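Local structure of transcriptional repressor of the blcABC operon (Agrobacterium tumefaciens, 3MQ0) at residues I209-A223 with I236-I250. The protein probably binds DNA through a helix-turn-helix domain to repress transcription of the blcABC operon, under the control of its own oligomerization. Residues are numbered along the deposited sequence; the frame is centred on the assembly and turned at random.
Sequences IDDGQIREGMLCIGA and IAISLIRSEASDEKI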
# COMPACT_ATOMS: atom_id res chain seq x y z
N ILE B 209 27.54 -10.79 12.54
CA ILE B 209 28.15 -11.96 13.14
C ILE B 209 27.98 -11.89 14.65
O ILE B 209 28.29 -10.86 15.26
CB ILE B 209 29.65 -12.02 12.83
CG1 ILE B 209 29.87 -12.37 11.35
CG2 ILE B 209 30.31 -13.05 13.69
CD1 ILE B 209 31.26 -12.01 10.86
N ASP B 210 27.48 -12.97 15.25
CA ASP B 210 27.53 -13.16 16.70
C ASP B 210 28.53 -14.26 17.00
O ASP B 210 28.22 -15.44 16.83
CB ASP B 210 26.16 -13.54 17.26
CG ASP B 210 26.25 -14.33 18.57
OD1 ASP B 210 27.21 -14.11 19.33
OD2 ASP B 210 25.35 -15.16 18.84
N ASP B 211 29.72 -13.89 17.43
CA ASP B 211 30.74 -14.89 17.70
C ASP B 211 30.72 -15.26 19.18
O ASP B 211 31.51 -14.73 19.97
CB ASP B 211 32.12 -14.37 17.30
CG ASP B 211 33.18 -15.48 17.29
OD1 ASP B 211 32.89 -16.57 17.82
OD2 ASP B 211 34.29 -15.24 16.76
N GLY B 212 29.80 -16.14 19.55
CA GLY B 212 29.74 -16.67 20.91
C GLY B 212 29.26 -15.71 21.98
O GLY B 212 29.65 -15.83 23.15
N GLN B 213 28.39 -14.78 21.60
CA GLN B 213 27.84 -13.79 22.54
C GLN B 213 26.59 -14.27 23.29
O GLN B 213 26.13 -13.60 24.21
CB GLN B 213 27.55 -12.47 21.82
CG GLN B 213 28.82 -11.89 21.23
CD GLN B 213 28.68 -10.45 20.80
OE1 GLN B 213 27.86 -9.70 21.35
NE2 GLN B 213 29.48 -10.05 19.82
N ILE B 214 26.06 -15.41 22.87
CA ILE B 214 24.89 -16.01 23.53
C ILE B 214 25.28 -17.32 24.21
O ILE B 214 24.94 -17.58 25.37
CB ILE B 214 23.78 -16.32 22.51
CG1 ILE B 214 23.24 -15.04 21.88
CG2 ILE B 214 22.66 -17.13 23.17
CD1 ILE B 214 22.61 -14.09 22.89
N ARG B 215 25.98 -18.17 23.47
CA ARG B 215 26.54 -19.39 24.02
C ARG B 215 27.97 -19.53 23.56
O ARG B 215 28.28 -19.33 22.40
CB ARG B 215 25.75 -20.61 23.57
CG ARG B 215 24.50 -20.91 24.37
CD ARG B 215 24.20 -22.40 24.38
NE ARG B 215 22.87 -22.70 24.93
CZ ARG B 215 22.59 -22.75 26.22
NH1 ARG B 215 23.53 -22.52 27.13
NH2 ARG B 215 21.35 -23.02 26.62
N GLU B 216 28.86 -19.91 24.48
CA GLU B 216 30.23 -20.18 24.10
C GLU B 216 30.26 -21.29 23.06
O GLU B 216 29.57 -22.31 23.19
CB GLU B 216 31.06 -20.54 25.33
CG GLU B 216 30.83 -19.59 26.50
CD GLU B 216 32.08 -19.35 27.32
OE1 GLU B 216 32.62 -20.33 27.88
OE2 GLU B 216 32.53 -18.19 27.38
N GLY B 217 31.05 -21.08 22.01
CA GLY B 217 31.18 -22.06 20.95
C GLY B 217 30.12 -22.00 19.87
O GLY B 217 30.20 -22.74 18.89
N MET B 218 29.13 -21.13 20.04
CA MET B 218 28.10 -20.97 19.01
C MET B 218 28.37 -19.71 18.23
O MET B 218 28.57 -18.64 18.80
CB MET B 218 26.70 -20.90 19.62
CG MET B 218 25.59 -20.70 18.58
SD MET B 218 23.88 -20.87 19.18
CE MET B 218 23.71 -19.38 20.13
N LEU B 219 28.36 -19.84 16.91
CA LEU B 219 28.51 -18.70 16.01
C LEU B 219 27.24 -18.53 15.19
O LEU B 219 26.73 -19.51 14.65
CB LEU B 219 29.71 -18.96 15.09
CG LEU B 219 29.73 -18.19 13.78
CD1 LEU B 219 30.26 -16.83 14.07
CD2 LEU B 219 30.61 -18.92 12.77
N CYS B 220 26.70 -17.31 15.12
CA CYS B 220 25.55 -17.03 14.27
C CYS B 220 25.86 -15.95 13.24
O CYS B 220 26.67 -15.04 13.49
CB CYS B 220 24.33 -16.60 15.09
SG CYS B 220 24.00 -17.69 16.50
N ILE B 221 25.21 -16.05 12.10
CA ILE B 221 25.35 -15.07 11.03
C ILE B 221 23.96 -14.58 10.69
O ILE B 221 23.05 -15.40 10.47
CB ILE B 221 25.96 -15.75 9.79
CG1 ILE B 221 27.28 -16.41 10.19
CG2 ILE B 221 26.16 -14.74 8.68
CD1 ILE B 221 27.84 -17.35 9.14
N GLY B 222 23.76 -13.25 10.64
CA GLY B 222 22.42 -12.70 10.48
C GLY B 222 22.23 -11.81 9.27
O GLY B 222 23.20 -11.22 8.79
N ALA B 223 21.00 -11.71 8.78
CA ALA B 223 20.67 -10.77 7.71
C ALA B 223 19.26 -10.21 7.90
O ALA B 223 18.44 -10.79 8.61
CB ALA B 223 20.76 -11.46 6.35
N ILE B 236 16.88 -12.91 9.92
CA ILE B 236 17.12 -14.33 9.75
C ILE B 236 18.57 -14.62 10.12
O ILE B 236 19.46 -13.80 9.84
CB ILE B 236 16.81 -14.79 8.31
CG1 ILE B 236 17.02 -16.29 8.16
CG2 ILE B 236 17.67 -14.07 7.27
CD1 ILE B 236 16.63 -16.81 6.76
N ALA B 237 18.82 -15.76 10.77
CA ALA B 237 20.20 -16.10 11.11
C ALA B 237 20.45 -17.59 10.93
O ALA B 237 19.54 -18.39 11.06
CB ALA B 237 20.52 -15.70 12.57
N ILE B 238 21.69 -17.94 10.67
CA ILE B 238 22.07 -19.34 10.76
C ILE B 238 23.00 -19.46 11.95
O ILE B 238 23.73 -18.53 12.28
CB ILE B 238 22.73 -19.85 9.48
CG1 ILE B 238 23.99 -19.05 9.16
CG2 ILE B 238 21.74 -19.79 8.30
CD1 ILE B 238 24.61 -19.41 7.81
N SER B 239 22.99 -20.61 12.59
CA SER B 239 23.83 -20.95 13.71
C SER B 239 24.68 -22.18 13.43
O SER B 239 24.21 -23.10 12.88
CB SER B 239 22.97 -21.26 14.92
OG SER B 239 22.28 -20.13 15.31
N LEU B 240 25.93 -22.15 13.85
CA LEU B 240 26.80 -23.30 13.68
C LEU B 240 27.85 -23.32 14.76
O LEU B 240 27.97 -22.37 15.55
CB LEU B 240 27.47 -23.27 12.30
CG LEU B 240 28.21 -21.98 11.94
CD1 LEU B 240 29.38 -22.27 11.03
CD2 LEU B 240 27.25 -20.99 11.28
N ILE B 241 28.62 -24.41 14.82
CA ILE B 241 29.72 -24.50 15.76
C ILE B 241 30.89 -23.64 15.28
O ILE B 241 31.40 -23.83 14.17
CB ILE B 241 30.19 -25.96 15.91
CG1 ILE B 241 29.05 -26.81 16.48
CG2 ILE B 241 31.43 -26.03 16.80
CD1 ILE B 241 28.57 -26.34 17.84
N ARG B 242 31.32 -22.70 16.11
CA ARG B 242 32.35 -21.72 15.75
C ARG B 242 33.67 -22.38 15.34
O ARG B 242 34.24 -22.03 14.31
CB ARG B 242 32.60 -20.76 16.92
CG ARG B 242 34.05 -20.30 17.07
CD ARG B 242 34.37 -19.05 16.23
NE ARG B 242 34.84 -19.37 14.88
CZ ARG B 242 35.40 -18.48 14.06
NH1 ARG B 242 35.58 -17.23 14.45
NH2 ARG B 242 35.80 -18.85 12.85
N SER B 243 34.13 -23.33 16.14
CA SER B 243 35.41 -23.98 15.89
C SER B 243 35.43 -24.73 14.56
O SER B 243 36.45 -25.31 14.18
CB SER B 243 35.72 -24.96 17.03
OG SER B 243 34.71 -25.94 17.15
N GLU B 244 34.31 -24.71 13.86
CA GLU B 244 34.14 -25.52 12.66
C GLU B 244 34.11 -24.68 11.38
O GLU B 244 33.86 -25.20 10.29
CB GLU B 244 32.86 -26.35 12.81
CG GLU B 244 32.52 -27.28 11.65
CD GLU B 244 31.48 -28.31 12.04
OE1 GLU B 244 31.75 -29.11 12.96
OE2 GLU B 244 30.39 -28.32 11.43
N ALA B 245 34.38 -23.39 11.50
CA ALA B 245 34.28 -22.49 10.35
C ALA B 245 35.42 -21.48 10.27
O ALA B 245 35.68 -20.75 11.23
CB ALA B 245 32.94 -21.74 10.40
N SER B 246 36.09 -21.43 9.13
CA SER B 246 37.15 -20.43 8.92
C SER B 246 36.52 -19.04 8.78
O SER B 246 35.32 -18.93 8.54
CB SER B 246 37.93 -20.75 7.64
OG SER B 246 37.13 -20.54 6.49
N ASP B 247 37.32 -17.99 8.95
CA ASP B 247 36.82 -16.63 8.75
C ASP B 247 36.33 -16.46 7.32
O ASP B 247 35.34 -15.76 7.08
CB ASP B 247 37.91 -15.60 9.05
CG ASP B 247 38.21 -15.49 10.54
OD1 ASP B 247 37.45 -16.06 11.35
OD2 ASP B 247 39.21 -14.81 10.89
N GLU B 248 37.01 -17.10 6.37
CA GLU B 248 36.63 -17.00 4.96
C GLU B 248 35.27 -17.66 4.72
O GLU B 248 34.45 -17.17 3.96
CB GLU B 248 37.70 -17.59 4.05
CG GLU B 248 39.02 -16.82 4.04
CD GLU B 248 39.79 -16.93 5.37
OE1 GLU B 248 39.68 -17.97 6.05
OE2 GLU B 248 40.50 -15.96 5.73
N LYS B 249 35.05 -18.79 5.37
CA LYS B 249 33.77 -19.47 5.27
C LYS B 249 32.64 -18.65 5.87
O LYS B 249 31.54 -18.60 5.32
CB LYS B 249 33.80 -20.83 5.95
CG LYS B 249 32.51 -21.60 5.76
CD LYS B 249 32.58 -22.97 6.43
CE LYS B 249 31.42 -23.85 5.99
NZ LYS B 249 31.37 -23.98 4.50
N ILE B 250 32.89 -18.03 7.02
CA ILE B 250 31.88 -17.19 7.64
C ILE B 250 31.48 -16.02 6.70
O ILE B 250 30.30 -15.69 6.57
CB ILE B 250 32.37 -16.65 8.99
CG1 ILE B 250 32.57 -17.82 9.98
CG2 ILE B 250 31.38 -15.61 9.55
CD1 ILE B 250 33.40 -17.45 11.18
O HOH W 1 33.05 -23.98 18.65
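Strands 218-223 and 236-241 pair as neighbouring arms of an antiparallel hairpin, their short axes 4.5 Å apart and running at 162° to each other. Paired amides and carbonyls of Leu219 with Leu240, Ile221 with Ile238 and Ala223 with Ile236 close the three hydrogen-bonded pairs, while Cys220 faces Ser239 and Gly222 faces Ala237 in non-hydrogen-bonded ones. Where the strand gives way to the 3-10 segment 242-244, Arg242 N still donates to Gly217 O at 3.0 Å, from above the carbonyl plane; a water links the same oxygen to Ser243 N.

Side chains then sort by face. Leu219, Ile221 and Ala223 share one with Ile236, Ile238 and Leu240, and over it lies the first turn of helix 247-267. With its CG anti to the backbone N (chi1 158°), Leu219 meets Ile250 tip to tip, CD2 3.5 Å from Ile250 CD1. The other branch of Ile250, CG2, serves two neighbours: Ile209 CD1 lies 3.8 Å from it, the two side chains crossing nearly at right angles, and Ile221 CD1 approaches to 4.0 Å. Farther along, Leu253 and Leu257 of the helix continue this layer. On the reverse face Cys220 SG sits 3.2 Å from Ser239 OG.

Arg242, bent at chi2 and chi3, lays its CD 3.3 Å from Asp211 OD1, and its NH1 forms a salt bridge with Asp211 OD2 (3.3 Å) whose hydrogen bond is weak, the two flat groups turned 56° apart. Asp211 OD2 also pairs with Arg187, and Arg242 NH2 reaches Asp247 at the helix start. The chemistry is thus divided: apolar branches join the sheet of this GAF-like domain to its C-terminal helix, and a charge network at the border, probably favouring ionised carboxylates, links edge strand, 3-10 segment and helix start.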